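PDB 2JEX: regulatory protein E2 from Bovine papillomavirus type 1, which helps initiate viral DNA replication by recruiting E1 to specific DNA sites and regulates viral transcription, represented here by its N-terminal transactivation domain. Local coordinates for residues Arg115-Asn129 / Glu176-Asp190. The protein carries 1 engineered substitution. Sequence-based numbering, arbitrary orientation.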
ATOM      1  N   ARG A 115       7.959  -9.426  -5.004  1.00 67.52           N
ATOM      2  CA  ARG A 115       8.643 -10.075  -6.117  1.00 68.15           C
ATOM      3  C   ARG A 115       7.992  -9.719  -7.441  1.00 68.61           C
ATOM      4  O   ARG A 115       6.834  -9.300  -7.484  1.00 68.63           O
ATOM      5  CB  ARG A 115       8.711 -11.595  -5.933  1.00 68.12           C
ATOM      6  CG  ARG A 115       7.408 -12.304  -6.166  1.00 66.99           C
ATOM      7  CD  ARG A 115       7.513 -13.722  -5.684  1.00 59.86           C
ATOM      8  NE  ARG A 115       6.295 -14.466  -5.979  1.00 61.20           N
ATOM      9  CZ  ARG A 115       5.253 -14.561  -5.161  1.00 64.63           C
ATOM     10  NH1 ARG A 115       5.253 -13.944  -3.981  1.00 68.96           N
ATOM     11  NH2 ARG A 115       4.201 -15.277  -5.527  1.00 66.00           N
ATOM     12  N   VAL A 116       8.744  -9.887  -8.521  1.00 69.19           N
ATOM     13  CA  VAL A 116       8.246  -9.527  -9.840  1.00 69.37           C
ATOM     14  C   VAL A 116       7.707 -10.750 -10.582  1.00 69.33           C
ATOM     15  O   VAL A 116       8.382 -11.775 -10.711  1.00 68.99           O
ATOM     16  CB  VAL A 116       9.321  -8.757 -10.677  1.00 69.76           C
ATOM     17  CG1 VAL A 116       8.832  -8.499 -12.089  1.00 68.74           C
ATOM     18  CG2 VAL A 116       9.688  -7.422  -9.991  1.00 69.88           C
ATOM     19  N   VAL A 117       6.472 -10.624 -11.052  1.00 69.42           N
ATOM     20  CA  VAL A 117       5.875 -11.593 -11.962  1.00 69.29           C
ATOM     21  C   VAL A 117       5.958 -11.041 -13.397  1.00 69.40           C
ATOM     22  O   VAL A 117       5.628  -9.878 -13.648  1.00 68.71           O
ATOM     23  CB  VAL A 117       4.423 -11.933 -11.522  1.00 69.25           C
ATOM     24  CG1 VAL A 117       3.693 -12.745 -12.569  1.00 69.90           C
ATOM     25  CG2 VAL A 117       4.454 -12.713 -10.203  1.00 68.67           C
ATOM     26  N   GLU A 118       6.441 -11.866 -14.319  1.00 69.70           N
ATOM     27  CA  GLU A 118       6.588 -11.459 -15.717  1.00 71.28           C
ATOM     28  C   GLU A 118       5.604 -12.186 -16.627  1.00 69.83           C
ATOM     29  O   GLU A 118       5.493 -13.411 -16.580  1.00 69.13           O
ATOM     30  CB  GLU A 118       8.018 -11.687 -16.227  1.00 70.60           C
ATOM     31  CG  GLU A 118       8.218 -11.170 -17.659  1.00 73.70           C
ATOM     32  CD  GLU A 118       9.577 -11.521 -18.266  1.00 75.80           C
ATOM     33  OE1 GLU A 118      10.170 -10.611 -18.893  1.00 88.04           O
ATOM     34  OE2 GLU A 118      10.045 -12.685 -18.129  1.00 80.71           O
ATOM     35  N   VAL A 119       4.890 -11.420 -17.445  1.00 69.19           N
ATOM     36  CA  VAL A 119       3.951 -11.994 -18.407  1.00 69.51           C
ATOM     37  C   VAL A 119       4.407 -11.688 -19.833  1.00 69.50           C
ATOM     38  O   VAL A 119       4.681 -10.536 -20.177  1.00 69.57           O
ATOM     39  CB  VAL A 119       2.486 -11.523 -18.176  1.00 68.92           C
ATOM     40  CG1 VAL A 119       1.537 -12.227 -19.149  1.00 69.08           C
ATOM     41  CG2 VAL A 119       2.051 -11.827 -16.760  1.00 69.30           C
ATOM     42  N   GLU A 120       4.497 -12.733 -20.642  1.00 69.15           N
ATOM     43  CA  GLU A 120       4.890 -12.618 -22.041  1.00 69.74           C
ATOM     44  C   GLU A 120       3.666 -12.902 -22.897  1.00 70.10           C
ATOM     45  O   GLU A 120       2.976 -13.900 -22.695  1.00 69.70           O
ATOM     46  CB  GLU A 120       6.017 -13.607 -22.359  1.00 69.28           C
ATOM     47  CG  GLU A 120       6.517 -13.565 -23.795  1.00 68.99           C
ATOM     48  CD  GLU A 120       7.121 -14.892 -24.233  1.00 71.54           C
ATOM     49  OE1 GLU A 120       6.351 -15.846 -24.479  1.00 76.39           O
ATOM     50  OE2 GLU A 120       8.360 -14.986 -24.339  1.00 69.96           O
ATOM     51  N   PHE A 121       3.402 -12.034 -23.864  1.00 70.99           N
ATOM     52  CA  PHE A 121       2.105 -12.065 -24.529  1.00 71.57           C
ATOM     53  C   PHE A 121       1.931 -12.930 -25.777  1.00 72.64           C
ATOM     54  O   PHE A 121       1.132 -13.866 -25.761  1.00 74.72           O
ATOM     55  CB  PHE A 121       1.524 -10.651 -24.667  1.00 70.92           C
ATOM     56  CG  PHE A 121       1.175 -10.041 -23.343  1.00 70.70           C
ATOM     57  CD1 PHE A 121       2.017  -9.118 -22.750  1.00 69.18           C
ATOM     58  CD2 PHE A 121       0.034 -10.458 -22.649  1.00 71.88           C
ATOM     59  CE1 PHE A 121       1.713  -8.576 -21.501  1.00 72.52           C
ATOM     60  CE2 PHE A 121      -0.281  -9.923 -21.399  1.00 69.56           C
ATOM     61  CZ  PHE A 121       0.562  -8.980 -20.822  1.00 68.81           C
ATOM     62  N   ASP A 122       2.642 -12.682 -26.861  1.00 72.42           N
ATOM     63  CA  ASP A 122       2.245 -13.447 -28.068  1.00 72.05           C
ATOM     64  C   ASP A 122       3.227 -14.547 -28.468  1.00 71.32           C
ATOM     65  O   ASP A 122       3.431 -14.808 -29.652  1.00 71.37           O
ATOM     66  CB  ASP A 122       1.898 -12.495 -29.231  1.00 71.30           C
ATOM     67  CG  ASP A 122       0.543 -11.817 -29.037  1.00 69.99           C
ATOM     68  OD1 ASP A 122      -0.430 -12.532 -28.731  1.00 69.84           O
ATOM     69  OD2 ASP A 122       0.442 -10.578 -29.181  1.00 71.48           O
ATOM     70  N   GLY A 123       3.806 -15.203 -27.459  1.00 70.93           N
ATOM     71  CA  GLY A 123       5.010 -16.021 -27.637  1.00 69.87           C
ATOM     72  C   GLY A 123       6.162 -15.116 -28.061  1.00 69.32           C
ATOM     73  O   GLY A 123       7.135 -15.564 -28.667  1.00 69.35           O
ATOM     74  N   ASN A 124       6.041 -13.836 -27.729  1.00 68.58           N
ATOM     75  CA  ASN A 124       6.922 -12.791 -28.236  1.00 68.67           C
ATOM     76  C   ASN A 124       7.696 -12.160 -27.072  1.00 68.32           C
ATOM     77  O   ASN A 124       7.144 -11.387 -26.276  1.00 67.68           O
ATOM     78  CB  ASN A 124       6.082 -11.766 -29.020  1.00 68.42           C
ATOM     79  CG  ASN A 124       6.900 -10.634 -29.653  1.00 70.88           C
ATOM     80  OD1 ASN A 124       6.318  -9.733 -30.270  1.00 71.74           O
ATOM     81  ND2 ASN A 124       8.230 -10.663 -29.509  1.00 71.79           N
ATOM     82  N   ALA A 125       8.983 -12.508 -26.994  1.00 67.62           N
ATOM     83  CA  ALA A 125       9.861 -12.114 -25.893  1.00 67.22           C
ATOM     84  C   ALA A 125       9.948 -10.601 -25.693  1.00 67.02           C
ATOM     85  O   ALA A 125      10.308 -10.133 -24.607  1.00 66.65           O
ATOM     86  CB  ALA A 125      11.260 -12.709 -26.093  1.00 66.96           C
ATOM     87  N   SER A 126       9.627  -9.854 -26.748  1.00 67.28           N
ATOM     88  CA  SER A 126       9.612  -8.392 -26.708  1.00 67.64           C
ATOM     89  C   SER A 126       8.221  -7.865 -26.357  1.00 67.74           C
ATOM     90  O   SER A 126       8.059  -6.671 -26.137  1.00 69.48           O
ATOM     91  CB  SER A 126      10.091  -7.796 -28.039  1.00 66.77           C
ATOM     92  OG  SER A 126       9.143  -8.042 -29.072  1.00 70.10           O
ATOM     93  N   ASN A 127       7.223  -8.747 -26.322  1.00 67.73           N
ATOM     94  CA  ASN A 127       5.866  -8.376 -25.887  1.00 67.90           C
ATOM     95  C   ASN A 127       5.596  -8.888 -24.468  1.00 67.85           C
ATOM     96  O   ASN A 127       5.066  -9.987 -24.256  1.00 66.79           O
ATOM     97  CB  ASN A 127       4.802  -8.859 -26.884  1.00 67.59           C
ATOM     98  CG  ASN A 127       3.417  -8.257 -26.627  1.00 68.43           C
ATOM     99  OD1 ASN A 127       2.430  -8.693 -27.222  1.00 73.42           O
ATOM    100  ND2 ASN A 127       3.337  -7.266 -25.743  1.00 67.47           N
ATOM    101  N   THR A 128       5.941  -8.030 -23.514  1.00 68.30           N
ATOM    102  CA  THR A 128       6.148  -8.387 -22.123  1.00 68.62           C
ATOM    103  C   THR A 128       5.534  -7.333 -21.191  1.00 68.67           C
ATOM    104  O   THR A 128       5.362  -6.171 -21.577  1.00 67.84           O
ATOM    105  CB  THR A 128       7.678  -8.563 -21.888  1.00 68.74           C
ATOM    106  OG1 THR A 128       8.036  -9.939 -22.112  1.00 72.38           O
ATOM    107  CG2 THR A 128       8.100  -8.168 -20.524  1.00 69.11           C
ATOM    108  N   ASN A 129       5.164  -7.757 -19.983  1.00 69.06           N
ATOM    109  CA  ASN A 129       4.792  -6.841 -18.913  1.00 69.36           C
ATOM    110  C   ASN A 129       5.105  -7.471 -17.569  1.00 70.07           C
ATOM    111  O   ASN A 129       5.171  -8.692 -17.455  1.00 69.56           O
ATOM    112  CB  ASN A 129       3.316  -6.457 -18.991  1.00 69.62           C
ATOM    113  CG  ASN A 129       3.046  -5.031 -18.493  1.00 71.57           C
ATOM    114  OD1 ASN A 129       1.898  -4.646 -18.319  1.00 75.48           O
ATOM    115  ND2 ASN A 129       4.104  -4.254 -18.262  1.00 72.39           N
ATOM    116  N   GLU A 176      -5.438  -8.470 -19.181  1.00 68.60           N
ATOM    117  CA  GLU A 176      -4.147  -7.906 -19.600  1.00 67.67           C
ATOM    118  C   GLU A 176      -3.829  -8.238 -21.059  1.00 67.91           C
ATOM    119  O   GLU A 176      -3.400  -7.367 -21.818  1.00 67.63           O
ATOM    120  CB  GLU A 176      -3.022  -8.373 -18.678  1.00 67.25           C
ATOM    121  CG  GLU A 176      -3.161  -7.888 -17.229  1.00 68.74           C
ATOM    122  CD  GLU A 176      -3.229  -6.361 -17.096  1.00 70.63           C
ATOM    123  OE1 GLU A 176      -4.314  -5.844 -16.742  1.00 73.26           O
ATOM    124  OE2 GLU A 176      -2.214  -5.677 -17.347  1.00 69.08           O
ATOM    125  N   ALA A 177      -4.078  -9.491 -21.450  1.00 67.37           N
ATOM    126  CA  ALA A 177      -3.854  -9.946 -22.818  1.00 67.09           C
ATOM    127  C   ALA A 177      -4.815  -9.296 -23.830  1.00 67.12           C
ATOM    128  O   ALA A 177      -4.509  -9.204 -25.022  1.00 66.47           O
ATOM    129  CB  ALA A 177      -3.943 -11.471 -22.887  1.00 67.42           C
ATOM    130  N   ALA A 178      -5.976  -8.859 -23.355  1.00 67.79           N
ATOM    131  CA  ALA A 178      -6.947  -8.146 -24.190  1.00 67.99           C
ATOM    132  C   ALA A 178      -6.416  -6.756 -24.552  1.00 68.84           C
ATOM    133  O   ALA A 178      -6.875  -6.134 -25.515  1.00 68.86           O
ATOM    134  CB  ALA A 178      -8.264  -8.028 -23.466  1.00 67.34           C
ATOM    135  N   ARG A 179      -5.456  -6.274 -23.764  1.00 69.04           N
ATOM    136  CA  ARG A 179      -4.813  -4.990 -24.017  1.00 69.42           C
ATOM    137  C   ARG A 179      -3.517  -5.150 -24.809  1.00 68.91           C
ATOM    138  O   ARG A 179      -3.267  -4.378 -25.745  1.00 70.11           O
ATOM    139  CB  ARG A 179      -4.510  -4.249 -22.708  1.00 68.98           C
ATOM    140  CG  ARG A 179      -5.716  -3.950 -21.823  1.00 70.49           C
ATOM    141  CD  ARG A 179      -5.299  -3.138 -20.592  1.00 70.47           C
ATOM    142  NE  ARG A 179      -4.917  -1.768 -20.953  1.00 77.77           N
ATOM    143  CZ  ARG A 179      -4.334  -0.889 -20.138  1.00 77.36           C
ATOM    144  NH1 ARG A 179      -4.035  -1.213 -18.881  1.00 71.33           N
ATOM    145  NH2 ARG A 179      -4.043   0.326 -20.594  1.00 78.95           N
ATOM    146  N   PHE A 180      -2.708  -6.151 -24.439  1.00 66.92           N
ATOM    147  CA  PHE A 180      -1.295  -6.195 -24.838  1.00 65.11           C
ATOM    148  C   PHE A 180      -0.932  -7.319 -25.809  1.00 65.39           C
ATOM    149  O   PHE A 180       0.220  -7.418 -26.244  1.00 65.21           O
ATOM    150  CB  PHE A 180      -0.396  -6.258 -23.595  1.00 63.97           C
ATOM    151  CG  PHE A 180      -0.693  -5.193 -22.562  1.00 62.44           C
ATOM    152  CD1 PHE A 180      -0.915  -5.539 -21.240  1.00 59.31           C
ATOM    153  CD2 PHE A 180      -0.761  -3.845 -22.918  1.00 62.58           C
ATOM    154  CE1 PHE A 180      -1.180  -4.575 -20.284  1.00 61.44           C
ATOM    155  CE2 PHE A 180      -1.029  -2.865 -21.973  1.00 57.97           C
ATOM    156  CZ  PHE A 180      -1.238  -3.233 -20.646  1.00 62.87           C
ATOM    157  N   SER A 181      -1.902  -8.167 -26.132  1.00 64.86           N
ATOM    158  CA  SER A 181      -1.680  -9.248 -27.080  1.00 66.06           C
ATOM    159  C   SER A 181      -2.586  -9.147 -28.305  1.00 66.29           C
ATOM    160  O   SER A 181      -3.635  -8.502 -28.284  1.00 64.87           O
ATOM    161  CB  SER A 181      -1.848 -10.630 -26.426  1.00 66.09           C
ATOM    162  OG  SER A 181      -3.202 -11.053 -26.460  1.00 65.60           O
ATOM    163  N   THR A 182      -2.150  -9.816 -29.367  1.00 67.51           N
ATOM    164  CA  THR A 182      -2.871  -9.866 -30.631  1.00 69.13           C
ATOM    165  C   THR A 182      -3.567 -11.225 -30.811  1.00 69.81           C
ATOM    166  O   THR A 182      -4.553 -11.332 -31.548  1.00 71.01           O
ATOM    167  CB  THR A 182      -1.919  -9.544 -31.818  1.00 69.46           C
ATOM    168  OG1 THR A 182      -0.769 -10.395 -31.769  1.00 71.66           O
ATOM    169  CG2 THR A 182      -1.433  -8.117 -31.729  1.00 68.14           C
ATOM    170  N   THR A 183      -3.068 -12.248 -30.114  1.00 70.10           N
ATOM    171  CA  THR A 183      -3.603 -13.618 -30.193  1.00 69.95           C
ATOM    172  C   THR A 183      -4.464 -14.038 -28.986  1.00 69.68           C
ATOM    173  O   THR A 183      -5.432 -14.774 -29.138  1.00 69.89           O
ATOM    174  CB  THR A 183      -2.469 -14.657 -30.360  1.00 70.35           C
ATOM    175  OG1 THR A 183      -1.522 -14.505 -29.284  1.00 72.32           O
ATOM    176  CG2 THR A 183      -1.756 -14.477 -31.703  1.00 67.81           C
ATOM    177  N   GLY A 184      -4.104 -13.591 -27.787  1.00 69.26           N
ATOM    178  CA  GLY A 184      -4.864 -13.967 -26.590  1.00 68.67           C
ATOM    179  C   GLY A 184      -4.122 -14.916 -25.663  1.00 68.00           C
ATOM    180  O   GLY A 184      -4.494 -15.083 -24.496  1.00 67.60           O
ATOM    181  N   HIS A 185      -3.064 -15.527 -26.186  1.00 67.49           N
ATOM    182  CA  HIS A 185      -2.216 -16.420 -25.413  1.00 67.41           C
ATOM    183  C   HIS A 185      -1.134 -15.632 -24.684  1.00 67.67           C
ATOM    184  O   HIS A 185      -0.776 -14.532 -25.079  1.00 66.68           O
ATOM    185  CB  HIS A 185      -1.579 -17.462 -26.321  1.00 66.95           C
ATOM    186  CG  HIS A 185      -2.572 -18.297 -27.061  1.00 69.64           C
ATOM    187  ND1 HIS A 185      -3.182 -17.872 -28.221  1.00 73.03           N
ATOM    188  CD2 HIS A 185      -3.065 -19.532 -26.804  1.00 72.32           C
ATOM    189  CE1 HIS A 185      -4.003 -18.812 -28.654  1.00 73.14           C
ATOM    190  NE2 HIS A 185      -3.949 -19.830 -27.813  1.00 73.79           N
ATOM    191  N   TYR A 186      -0.635 -16.202 -23.600  1.00 67.99           N
ATOM    192  CA  TYR A 186       0.392 -15.566 -22.798  1.00 67.85           C
ATOM    193  C   TYR A 186       0.998 -16.631 -21.896  1.00 68.40           C
ATOM    194  O   TYR A 186       0.443 -17.722 -21.753  1.00 67.85           O
ATOM    195  CB  TYR A 186      -0.190 -14.409 -21.977  1.00 67.01           C
ATOM    196  CG  TYR A 186      -1.384 -14.797 -21.139  1.00 65.62           C
ATOM    197  CD1 TYR A 186      -1.220 -15.265 -19.834  1.00 63.64           C
ATOM    198  CD2 TYR A 186      -2.672 -14.709 -21.650  1.00 63.50           C
ATOM    199  CE1 TYR A 186      -2.308 -15.625 -19.055  1.00 66.93           C
ATOM    200  CE2 TYR A 186      -3.779 -15.081 -20.881  1.00 67.85           C
ATOM    201  CZ  TYR A 186      -3.591 -15.540 -19.585  1.00 68.99           C
ATOM    202  OH  TYR A 186      -4.677 -15.898 -18.815  1.00 66.87           O
ATOM    203  N   SER A 187       2.149 -16.316 -21.315  1.00 69.31           N
ATOM    204  CA  SER A 187       2.797 -17.208 -20.373  1.00 70.23           C
ATOM    205  C   SER A 187       3.236 -16.384 -19.174  1.00 70.56           C
ATOM    206  O   SER A 187       3.669 -15.238 -19.316  1.00 70.48           O
ATOM    207  CB  SER A 187       3.979 -17.944 -21.020  1.00 70.02           C
ATOM    208  OG  SER A 187       5.037 -17.043 -21.318  1.00 74.93           O
ATOM    209  N   VAL A 188       3.105 -16.978 -17.993  1.00 71.10           N
ATOM    210  CA  VAL A 188       3.312 -16.277 -16.730  1.00 70.40           C
ATOM    211  C   VAL A 188       4.465 -16.937 -15.982  1.00 71.03           C
ATOM    212  O   VAL A 188       4.435 -18.149 -15.725  1.00 70.34           O
ATOM    213  CB  VAL A 188       2.038 -16.342 -15.859  1.00 70.19           C
ATOM    214  CG1 VAL A 188       2.231 -15.574 -14.564  1.00 72.74           C
ATOM    215  CG2 VAL A 188       0.830 -15.828 -16.626  1.00 67.41           C
ATOM    216  N   ARG A 189       5.485 -16.147 -15.665  1.00 71.37           N
ATOM    217  CA  ARG A 189       6.591 -16.603 -14.837  1.00 72.47           C
ATOM    218  C   ARG A 189       6.483 -15.915 -13.480  1.00 73.55           C
ATOM    219  O   ARG A 189       6.521 -14.678 -13.395  1.00 73.61           O
ATOM    220  CB  ARG A 189       7.935 -16.317 -15.522  1.00 72.45           C
ATOM    221  CG  ARG A 189       9.139 -16.345 -14.584  1.00 75.08           C
ATOM    222  CD  ARG A 189      10.446 -16.656 -15.302  1.00 82.51           C
ATOM    223  NE  ARG A 189      10.918 -18.010 -14.997  1.00 85.76           N
ATOM    224  CZ  ARG A 189      11.136 -18.966 -15.896  1.00 87.63           C
ATOM    225  NH1 ARG A 189      10.944 -18.743 -17.191  1.00 90.90           N
ATOM    226  NH2 ARG A 189      11.563 -20.153 -15.497  1.00 89.38           N
ATOM    227  N   ASP A 190       6.321 -16.714 -12.425  1.00 74.48           N
ATOM    228  CA  ASP A 190       6.136 -16.174 -11.078  1.00 75.64           C
ATOM    229  C   ASP A 190       7.428 -16.201 -10.256  1.00 76.59           C
ATOM    230  O   ASP A 190       7.837 -15.153  -9.699  1.00 77.76           O
ATOM    231  CB  ASP A 190       4.985 -16.892 -10.349  1.00 75.56           C
ATOM    232  CG  ASP A 190       4.787 -16.405  -8.905  1.00 77.04           C
ATOM    233  OD1 ASP A 190       5.367 -15.369  -8.507  1.00 77.37           O
ATOM    234  OD2 ASP A 190       4.043 -17.077  -8.156  1.00 81.74           O
TER
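Phe121, just past the end of strand 115-120, fills the angle between that strand and helix 173-180. CB of Phe180 sits over the centre of the Phe121 ring in a CH-pi contact, 3.8 Å from the centroid, while the two phenyl planes are inclined at 59°. Ala177 and CB of Tyr186 pack along the CD2 side of Phe121; with CG anti to the carbonyl carbon (chi1 -67°), the ring reaches all three. The same apolar layer continues along the strands, where Val119 CG2 lies alongside Val188 CG2 at 4.2 Å and Val117 CG1 touches Val188 CG1. Phe173 closes over Val119, Tyr186 and Val188 from the helix. Paired backbone bonds join Glu118 with Arg189 and Glu120 with Ser187, and fix the antiparallel register.

On the other face of the sheet the packing is looser. Glu120 and Ser187 meet mainly through CB and OG, 3.7 Å apart, and the end of Arg189 swings away from Glu118 toward solvent.

Polar clasps hold both ends. Arg115 grips Asp190 side-on in a nearly coplanar salt bridge, NE to OD1 at 2.8 Å and NH2 to OD2 at 3.2 Å; NH2 also bonds Ala150 O. At the far end the Asp122 carboxylate receives the turn after the helix: Thr182 N approaches the syn lone pair of OD2 at 2.7 Å, whereas Thr183 N reaches OD1 from above the carboxylate plane, at 3.0 Å. Strands 110-120 and 186-189 are thus antiparallel neighbours in the sheet of the papillomavirus E2 transactivation domain, with helix 173-180, linked to the second strand through residues 181-185, packed on the Val119 and Val188 face.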